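Thymine dioxygenase (Neurospora crassa, PDB 5C3Q) probably hydroxylates the methyl group of thymine as an iron- and 2-oxoglutarate-dependent dioxygenase, and binds nickel, 2-oxoglutarate and thymine in this crystal. Local coordinates at residues R167-G172 with N178-F183; I18-F23 with K36-G41; P117-S122 with P197-E202. All blocks are in the same frame, centred on the assembly; numbering follows the deposited sequence.

Interaction 1 (R167-G172 with N178-F183); sequences RAIAVG and NYFDSF
R167 and D181 each carry CG beside the backbone N, with chi1 at -76° and -74°, and the arginine chain then runs extended to NE, which brings its NE/NH2 side to the carboxylate, the two side chains crossing at about a right angle. The grip is side-on, one nitrogen to each oxygen. R167 NE donates to D181 OD1 over 3.2 Å, nearly straight and close to the guanidinium plane, and the oxygen accepts through its syn lone pair. R167 NH2 makes the shorter salt bridge, 2.8 Å to D181 OD2, and reaches that oxygen from above the carboxylate plane. The two flat groups are turned 40° against each other, so the pairing is twisted.

N178 completes the cluster. N178 ND2 donates to D181 OD2 over 3.0 Å, from the opposite face to R167 NH2, leaving one oxygen held by two donors. The same ND2 lies over a face of the guanidinium without bonding to it, since ND2 and the guanidinium nitrogens are all donors. An alanine in place of R167 would remove both charged bonds, probably leaving the D181 carboxylate with only N178 of this cluster to hold it and freer to turn.

Deeper in, the contact becomes apolar. F180 CE2 touches A170 CB at 3.9 Å and I169 CG2 at an equal distance, both approaching the ring obliquely. The small methyl of A170 lets the phenyl come near the helix, while I169 adds a branched surface beside it. The ring of F180 also meets W263 edge-to-face. Ionic on one side and apolar on the other, this contact folds the chain back after helix 147-173 and sets residues 178-181 against it, far from the metal; a long helix packed against the major sheet is a familiar element of the double-stranded beta-helix fold of 2-oxoglutarate oxygenases.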
loop_
_atom_site.group_PDB
_atom_site.type_symbol
_atom_site.label_atom_id
_atom_site.label_comp_id
_atom_site.label_asym_id
_atom_site.label_seq_id
_atom_site.Cartn_x
_atom_site.Cartn_y
_atom_site.Cartn_z
ATOM N N ARG A 167 14.174 7.134 -7.059
ATOM C CA ARG A 167 15.385 7.941 -7.245
ATOM C C ARG A 167 16.136 8.128 -5.926
ATOM O O ARG A 167 17.357 8.037 -5.901
ATOM C CB ARG A 167 15.062 9.302 -7.868
ATOM C CG ARG A 167 14.775 9.222 -9.351
ATOM C CD ARG A 167 14.323 10.551 -9.931
ATOM N NE ARG A 167 13.954 10.392 -11.333
ATOM C CZ ARG A 167 13.411 11.339 -12.094
ATOM N NH1 ARG A 167 13.157 12.547 -11.604
ATOM N NH2 ARG A 167 13.118 11.073 -13.363
ATOM N N ALA A 168 15.410 8.379 -4.838
ATOM C CA ALA A 168 16.032 8.478 -3.510
ATOM C C ALA A 168 16.709 7.171 -3.114
ATOM O O ALA A 168 17.810 7.176 -2.575
ATOM C CB ALA A 168 15.009 8.878 -2.460
ATOM N N ILE A 169 16.048 6.051 -3.386
ATOM C CA ILE A 169 16.644 4.744 -3.134
ATOM C C ILE A 169 17.946 4.572 -3.929
ATOM O O ILE A 169 18.945 4.107 -3.387
ATOM C CB ILE A 169 15.650 3.606 -3.438
ATOM C CG1 ILE A 169 14.564 3.576 -2.354
ATOM C CG2 ILE A 169 16.367 2.269 -3.528
ATOM C CD1 ILE A 169 13.392 2.675 -2.666
ATOM N N ALA A 170 17.928 4.947 -5.203
ATOM C CA ALA A 170 19.110 4.821 -6.064
ATOM C C ALA A 170 20.254 5.701 -5.573
ATOM O O ALA A 170 21.401 5.253 -5.486
ATOM C CB ALA A 170 18.759 5.168 -7.504
ATOM N N VAL A 171 19.935 6.948 -5.237
ATOM C CA VAL A 171 20.936 7.879 -4.721
ATOM C C VAL A 171 21.503 7.344 -3.405
ATOM O O VAL A 171 22.704 7.409 -3.176
ATOM C CB VAL A 171 20.357 9.305 -4.546
ATOM C CG1 VAL A 171 21.334 10.209 -3.803
ATOM C CG2 VAL A 171 20.031 9.906 -5.908
ATOM N N GLY A 172 20.639 6.793 -2.556
ATOM C CA GLY A 172 21.077 6.200 -1.294
ATOM C C GLY A 172 22.010 5.017 -1.502
ATOM O O GLY A 172 22.961 4.828 -0.747
ATOM N N ASN A 178 19.047 7.776 -11.769
ATOM C CA ASN A 178 17.891 7.469 -12.609
ATOM C C ASN A 178 17.803 5.988 -12.989
ATOM O O ASN A 178 17.119 5.636 -13.944
ATOM C CB ASN A 178 17.922 8.345 -13.865
ATOM C CG ASN A 178 17.873 9.828 -13.539
ATOM O OD1 ASN A 178 18.894 10.507 -13.548
ATOM N ND2 ASN A 178 16.688 10.331 -13.229
ATOM N N TYR A 179 18.473 5.124 -12.225
ATOM C CA TYR A 179 18.493 3.689 -12.511
ATOM C C TYR A 179 17.089 3.082 -12.649
ATOM O O TYR A 179 16.843 2.276 -13.546
ATOM C CB TYR A 179 19.261 2.932 -11.420
ATOM C CG TYR A 179 19.273 1.436 -11.634
ATOM C CD1 TYR A 179 20.238 0.834 -12.435
ATOM C CD2 TYR A 179 18.300 0.622 -11.055
ATOM C CE1 TYR A 179 20.240 -0.536 -12.648
ATOM C CE2 TYR A 179 18.295 -0.747 -11.263
ATOM C CZ TYR A 179 19.265 -1.320 -12.058
ATOM O OH TYR A 179 19.260 -2.683 -12.252
ATOM N N PHE A 180 16.175 3.458 -11.761
ATOM C CA PHE A 180 14.848 2.847 -11.750
ATOM C C PHE A 180 13.866 3.423 -12.775
ATOM O O PHE A 180 12.824 2.814 -13.028
ATOM C CB PHE A 180 14.231 2.936 -10.355
ATOM C CG PHE A 180 14.966 2.139 -9.325
ATOM C CD1 PHE A 180 14.896 0.753 -9.328
ATOM C CD2 PHE A 180 15.723 2.770 -8.349
ATOM C CE1 PHE A 180 15.570 0.008 -8.376
ATOM C CE2 PHE A 180 16.400 2.034 -7.395
ATOM C CZ PHE A 180 16.324 0.650 -7.407
ATOM N N ASP A 181 14.188 4.574 -13.365
ATOM C CA ASP A 181 13.249 5.268 -14.257
ATOM C C ASP A 181 12.682 4.352 -15.344
ATOM O O ASP A 181 11.474 4.308 -15.546
ATOM C CB ASP A 181 13.904 6.495 -14.908
ATOM C CG ASP A 181 14.065 7.665 -13.943
ATOM O OD1 ASP A 181 13.852 7.493 -12.724
ATOM O OD2 ASP A 181 14.415 8.769 -14.409
ATOM N N SER A 182 13.554 3.609 -16.017
ATOM C CA SER A 182 13.146 2.748 -17.130
ATOM C C SER A 182 12.391 1.498 -16.666
ATOM O O SER A 182 11.751 0.829 -17.470
ATOM C CB SER A 182 14.366 2.342 -17.962
ATOM O OG SER A 182 15.156 1.390 -17.274
ATOM N N PHE A 183 12.479 1.189 -15.373
ATOM C CA PHE A 183 11.758 0.062 -14.784
ATOM C C PHE A 183 10.380 0.450 -14.239
ATOM O O PHE A 183 9.565 -0.425 -13.969
ATOM C CB PHE A 183 12.573 -0.550 -13.634
ATOM C CG PHE A 183 13.768 -1.350 -14.078
ATOM C CD1 PHE A 183 13.636 -2.689 -14.414
ATOM C CD2 PHE A 183 15.032 -0.778 -14.111
ATOM C CE1 PHE A 183 14.739 -3.438 -14.799
ATOM C CE2 PHE A 183 16.137 -1.519 -14.498
ATOM C CZ PHE A 183 15.990 -2.852 -14.846
#

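Interaction 2 (I18-F23 with K36-G41)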
loop_
_atom_site.group_PDB
_atom_site.type_symbol
_atom_site.label_atom_id
_atom_site.label_comp_id
_atom_site.label_asym_id
_atom_site.label_seq_id
_atom_site.Cartn_x
_atom_site.Cartn_y
_atom_site.Cartn_z
ATOM N N ILE A 18 10.826 11.344 7.623
ATOM C CA ILE A 18 11.766 11.992 6.713
ATOM C C ILE A 18 11.064 13.109 5.949
ATOM O O ILE A 18 9.946 12.935 5.458
ATOM C CB ILE A 18 12.396 10.961 5.745
ATOM C CG1 ILE A 18 13.248 9.967 6.541
ATOM C CG2 ILE A 18 13.259 11.654 4.698
ATOM C CD1 ILE A 18 13.592 8.692 5.813
ATOM N N ASP A 19 11.721 14.264 5.884
ATOM C CA ASP A 19 11.209 15.416 5.158
ATOM C C ASP A 19 11.616 15.273 3.696
ATOM O O ASP A 19 12.763 15.531 3.339
ATOM C CB ASP A 19 11.774 16.710 5.757
ATOM C CG ASP A 19 11.296 17.953 5.037
ATOM O OD1 ASP A 19 10.872 17.862 3.865
ATOM O OD2 ASP A 19 11.351 19.038 5.647
ATOM N N PHE A 20 10.672 14.873 2.851
ATOM C CA PHE A 20 10.992 14.542 1.463
ATOM C C PHE A 20 11.439 15.754 0.642
ATOM O O PHE A 20 12.203 15.607 -0.313
ATOM C CB PHE A 20 9.808 13.848 0.784
ATOM C CG PHE A 20 10.183 13.110 -0.471
ATOM C CD1 PHE A 20 11.060 12.039 -0.419
ATOM C CD2 PHE A 20 9.658 13.481 -1.698
ATOM C CE1 PHE A 20 11.412 11.350 -1.571
ATOM C CE2 PHE A 20 10.007 12.798 -2.851
ATOM C CZ PHE A 20 10.880 11.731 -2.788
ATOM N N SER A 21 10.979 16.946 1.021
ATOM C CA SER A 21 11.363 18.170 0.322
ATOM C C SER A 21 12.882 18.381 0.363
ATOM O O SER A 21 13.452 19.002 -0.530
ATOM C CB SER A 21 10.634 19.389 0.906
ATOM O OG SER A 21 11.186 19.784 2.151
ATOM N N LYS A 22 13.532 17.852 1.396
ATOM C CA LYS A 22 14.988 17.941 1.512
ATOM C C LYS A 22 15.731 17.061 0.490
ATOM O O LYS A 22 16.857 17.382 0.111
ATOM C CB LYS A 22 15.424 17.641 2.949
ATOM C CG LYS A 22 14.912 18.695 3.927
ATOM C CD LYS A 22 15.362 18.459 5.361
ATOM C CE LYS A 22 15.073 19.690 6.214
ATOM N NZ LYS A 22 15.510 19.530 7.628
ATOM N N PHE A 23 15.109 15.971 0.037
ATOM C CA PHE A 23 15.665 15.201 -1.086
ATOM C C PHE A 23 15.446 15.939 -2.410
ATOM O O PHE A 23 16.337 15.985 -3.256
ATOM C CB PHE A 23 15.066 13.794 -1.180
ATOM C CG PHE A 23 15.494 13.042 -2.414
ATOM C CD1 PHE A 23 16.789 12.554 -2.529
ATOM C CD2 PHE A 23 14.617 12.853 -3.476
ATOM C CE1 PHE A 23 17.199 11.880 -3.671
ATOM C CE2 PHE A 23 15.016 12.173 -4.618
ATOM C CZ PHE A 23 16.309 11.686 -4.719
ATOM N N LYS A 36 20.014 8.607 1.848
ATOM C CA LYS A 36 20.561 7.560 2.713
ATOM C C LYS A 36 19.631 7.214 3.873
ATOM O O LYS A 36 19.535 6.047 4.262
ATOM C CB LYS A 36 21.939 7.960 3.256
ATOM C CG LYS A 36 23.053 7.897 2.223
ATOM C CD LYS A 36 24.361 8.429 2.785
ATOM C CE LYS A 36 25.505 8.226 1.810
ATOM N NZ LYS A 36 26.800 8.685 2.377
ATOM N N ALA A 37 18.956 8.222 4.428
ATOM C CA ALA A 37 18.006 8.006 5.526
ATOM C C ALA A 37 16.791 7.209 5.047
ATOM O O ALA A 37 16.318 6.307 5.740
ATOM C CB ALA A 37 17.563 9.335 6.122
ATOM N N ILE A 38 16.294 7.559 3.863
ATOM C CA ILE A 38 15.198 6.832 3.226
ATOM C C ILE A 38 15.596 5.372 3.005
ATOM O O ILE A 38 14.880 4.463 3.412
ATOM C CB ILE A 38 14.784 7.498 1.894
ATOM C CG1 ILE A 38 14.080 8.833 2.177
ATOM C CG2 ILE A 38 13.879 6.586 1.077
ATOM C CD1 ILE A 38 13.950 9.745 0.972
ATOM N N LEU A 39 16.746 5.158 2.370
ATOM C CA LEU A 39 17.245 3.808 2.124
ATOM C C LEU A 39 17.443 3.017 3.421
ATOM O O LEU A 39 17.039 1.866 3.510
ATOM C CB LEU A 39 18.554 3.845 1.338
ATOM C CG LEU A 39 19.176 2.475 1.045
ATOM C CD1 LEU A 39 18.231 1.605 0.228
ATOM C CD2 LEU A 39 20.509 2.629 0.337
ATOM N N HIS A 40 18.057 3.638 4.422
ATOM C CA HIS A 40 18.287 2.969 5.699
ATOM C C HIS A 40 16.968 2.509 6.325
ATOM O O HIS A 40 16.895 1.413 6.882
ATOM C CB HIS A 40 19.049 3.878 6.661
ATOM C CG HIS A 40 19.437 3.205 7.940
ATOM N ND1 HIS A 40 20.476 2.304 8.021
ATOM C CD2 HIS A 40 18.918 3.293 9.185
ATOM C CE1 HIS A 40 20.584 1.869 9.262
ATOM N NE2 HIS A 40 19.651 2.454 9.990
ATOM N N GLY A 41 15.931 3.338 6.214
ATOM C CA GLY A 41 14.581 2.971 6.659
ATOM C C GLY A 41 14.042 1.727 5.968
ATOM O O GLY A 41 13.515 0.824 6.622
#
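I18 and I38 mark the closest backbone approach, with CA atoms 7.1 Å apart and no hydrogen bond joining the end of strand 13-19 to helix 28-44. The setting is a beta-alpha-beta crossover: strands 13-19 and 47-51 lie side by side and parallel in the main sheet, and helix 28-44 belongs to the connection between them. Apolar contact, not hydrogen bonding, joins the two here, and the side chains are aliphatic or aromatic, as suits a buried layer.

I18 has CG1 beside its backbone N (chi1 -65°) and extends CD1 onto the helix, where I18 CD1 lies 3.5 Å from I38 N and 4.0 Å from A37 CB. The short side chain of A37 lets that methyl settle against the backbone itself. I38 answers with its own longer branch, I38 CG1 lying 3.7 Å from I18 CD1 and also touching I18 CG2; the two isoleucines cross at a slant, each branch filling the space beside the other.

Beyond the isoleucine pair stands F20. Its CG is anti to the backbone N (chi1 -162°), which brings the end of the ring close to I38, and I38 CD1 meets the ring at its edge, 3.9 Å from F20 CE1. Thus I38 is shared by I18 and F20. L161 and E164 of helix 147-173 also pack on F20, while A168 of the same helix packs on I38, so both side chains lie among three elements of the fold.

Between I18 and F20, D19 faces the other way and caps the turn into helix 21-25: D19 OD1 takes a weak bond from S21 N and a short one, 2.6 Å, from S21 OG.

Interaction 3 (P117-S122 with P197-E202); sequences PDIKES and PAVKSE
I119, which meets P197 and V199, is the centre of an inverse gamma turn just before strand 121-125 takes its antiparallel place beside strand 190-200 in the main sheet. D118 comes first, its O accepting the weak bond from K120 N that closes the turn. I119 then points at the other segment: I119 CG2 rests 4.2 Å from P197 CD, and CG1, beside the backbone N (chi1 -52°), carries I119 CD1 to V199 CG2 at 3.9 Å. The branched side chains of I119 and V199 meet through these methyls, apolar ends suited to this partly buried spot.

K120 brings only its backbone, K120 CA lying 4.0 Å from P197 CD. Its side chain leaves the other way, packing on Y196 near R192 and coming to about 5 Å of the bound 2-oxoglutarate at nearest atoms; Y196 and R192 both belong to that cosubstrate's binding site. E121 then begins the strand, with backbone bonding to H195.

P197 has no N-H to offer, and no direct hydrogen bond links the two segments. A water does so instead, donating 2.8 Å to I119 O and 2.7 Å to P197 O.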
loop_
_atom_site.group_PDB
_atom_site.type_symbol
_atom_site.label_atom_id
_atom_site.label_comp_id
_atom_site.label_asym_id
_atom_site.label_seq_id
_atom_site.Cartn_x
_atom_site.Cartn_y
_atom_site.Cartn_z
ATOM N N PRO A 117 -14.893 -12.390 8.169
ATOM C CA PRO A 117 -14.241 -11.644 7.083
ATOM C C PRO A 117 -13.870 -10.210 7.472
ATOM O O PRO A 117 -14.529 -9.608 8.321
ATOM C CB PRO A 117 -15.289 -11.652 5.963
ATOM C CG PRO A 117 -16.591 -11.882 6.642
ATOM C CD PRO A 117 -16.306 -12.690 7.873
ATOM N N ASP A 118 -12.814 -9.683 6.853
ATOM C CA ASP A 118 -12.353 -8.313 7.108
ATOM C C ASP A 118 -13.495 -7.315 6.918
ATOM O O ASP A 118 -14.237 -7.400 5.944
ATOM C CB ASP A 118 -11.199 -7.955 6.167
ATOM C CG ASP A 118 -9.921 -8.726 6.474
ATOM O OD1 ASP A 118 -9.877 -9.473 7.473
ATOM O OD2 ASP A 118 -8.948 -8.579 5.705
ATOM N N ILE A 119 -13.645 -6.386 7.859
ATOM C CA ILE A 119 -14.719 -5.399 7.787
ATOM C C ILE A 119 -14.207 -4.188 7.007
ATOM O O ILE A 119 -13.794 -3.184 7.584
ATOM C CB ILE A 119 -15.222 -4.981 9.184
ATOM C CG1 ILE A 119 -15.585 -6.214 10.018
ATOM C CG2 ILE A 119 -16.442 -4.079 9.053
ATOM C CD1 ILE A 119 -15.773 -5.922 11.493
ATOM N N LYS A 120 -14.230 -4.308 5.685
ATOM C CA LYS A 120 -13.692 -3.281 4.802
ATOM C C LYS A 120 -14.337 -3.369 3.423
ATOM O O LYS A 120 -14.921 -4.385 3.066
ATOM C CB LYS A 120 -12.169 -3.439 4.672
ATOM C CG LYS A 120 -11.719 -4.682 3.908
ATOM C CD LYS A 120 -10.208 -4.725 3.732
ATOM C CE LYS A 120 -9.783 -5.908 2.877
ATOM N NZ LYS A 120 -8.324 -5.867 2.565
ATOM N N GLU A 121 -14.240 -2.289 2.659
ATOM C CA GLU A 121 -14.560 -2.329 1.237
ATOM C C GLU A 121 -13.502 -1.530 0.492
ATOM O O GLU A 121 -12.841 -0.667 1.072
ATOM C CB GLU A 121 -15.977 -1.807 0.951
ATOM C CG GLU A 121 -16.292 -0.442 1.534
ATOM C CD GLU A 121 -17.725 0.007 1.289
ATOM O OE1 GLU A 121 -18.401 -0.520 0.378
ATOM O OE2 GLU A 121 -18.177 0.922 2.005
ATOM N N SER A 122 -13.324 -1.843 -0.785
ATOM C CA SER A 122 -12.285 -1.205 -1.577
ATOM C C SER A 122 -12.719 -0.972 -3.016
ATOM O O SER A 122 -13.615 -1.641 -3.533
ATOM C CB SER A 122 -11.003 -2.041 -1.547
ATOM O OG SER A 122 -11.194 -3.298 -2.165
ATOM N N PRO A 197 -15.948 0.452 7.391
ATOM C CA PRO A 197 -17.167 0.999 8.002
ATOM C C PRO A 197 -17.113 1.131 9.523
ATOM O O PRO A 197 -16.376 0.402 10.195
ATOM C CB PRO A 197 -18.251 -0.017 7.611
ATOM C CG PRO A 197 -17.735 -0.675 6.383
ATOM C CD PRO A 197 -16.241 -0.710 6.533
ATOM N N ALA A 198 -17.890 2.074 10.049
ATOM C CA ALA A 198 -18.063 2.205 11.483
ATOM C C ALA A 198 -18.477 0.849 12.027
ATOM O O ALA A 198 -19.316 0.172 11.436
ATOM C CB ALA A 198 -19.122 3.251 11.802
ATOM N N VAL A 199 -17.870 0.440 13.135
ATOM C CA VAL A 199 -18.146 -0.871 13.711
ATOM C C VAL A 199 -18.112 -0.799 15.234
ATOM O O VAL A 199 -17.267 -0.114 15.812
ATOM C CB VAL A 199 -17.151 -1.933 13.182
ATOM C CG1 VAL A 199 -15.703 -1.515 13.429
ATOM C CG2 VAL A 199 -17.440 -3.302 13.788
ATOM N N LYS A 200 -19.050 -1.495 15.875
ATOM C CA LYS A 200 -19.075 -1.596 17.330
ATOM C C LYS A 200 -17.883 -2.408 17.805
ATOM O O LYS A 200 -17.549 -3.433 17.210
ATOM C CB LYS A 200 -20.357 -2.277 17.809
ATOM C CG LYS A 200 -21.619 -1.463 17.619
ATOM C CD LYS A 200 -22.730 -2.012 18.501
ATOM C CE LYS A 200 -24.019 -1.231 18.339
ATOM N NZ LYS A 200 -24.751 -1.598 17.095
ATOM N N SER A 201 -17.252 -1.964 18.886
ATOM C CA SER A 201 -16.105 -2.682 19.439
ATOM C C SER A 201 -16.469 -4.108 19.875
ATOM O O SER A 201 -15.616 -4.996 19.855
ATOM C CB SER A 201 -15.491 -1.908 20.608
ATOM O OG SER A 201 -16.461 -1.625 21.598
ATOM N N GLU A 202 -17.729 -4.326 20.260
ATOM C CA GLU A 202 -18.183 -5.654 20.691
ATOM C C GLU A 202 -18.123 -6.695 19.567
ATOM O O GLU A 202 -17.968 -7.884 19.836
ATOM C CB GLU A 202 -19.600 -5.593 21.289
ATOM C CG GLU A 202 -20.719 -5.335 20.284
ATOM C CD GLU A 202 -22.094 -5.228 20.931
ATOM O OE1 GLU A 202 -23.013 -4.689 20.281
ATOM O OE2 GLU A 202 -22.263 -5.683 22.082
HETATM O O HOH W 1 -14.556 -1.595 9.788
#

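Interactions 1 and 2 are neighbours, their centres about 14 Å apart on the same side of the chain's centre, and they touch: F23 and I38 pack on A168, while L39 meets G172, so helix 147-173 joins them. Interaction 3 lies on the opposite side, its centre about 38 Å from that of interaction 1 and about 34 Å from that of interaction 2. Along the chain, interaction 2 closes first; interaction 1 is then nested inside the long loop closed by interaction 3. Interactions 2 and 3 reach the same mixed sheet through different strands. The first two lie where helices 147-173 and 28-44 meet beside the sheet, whereas the third lies at strand ends near the 2-oxoglutarate pocket.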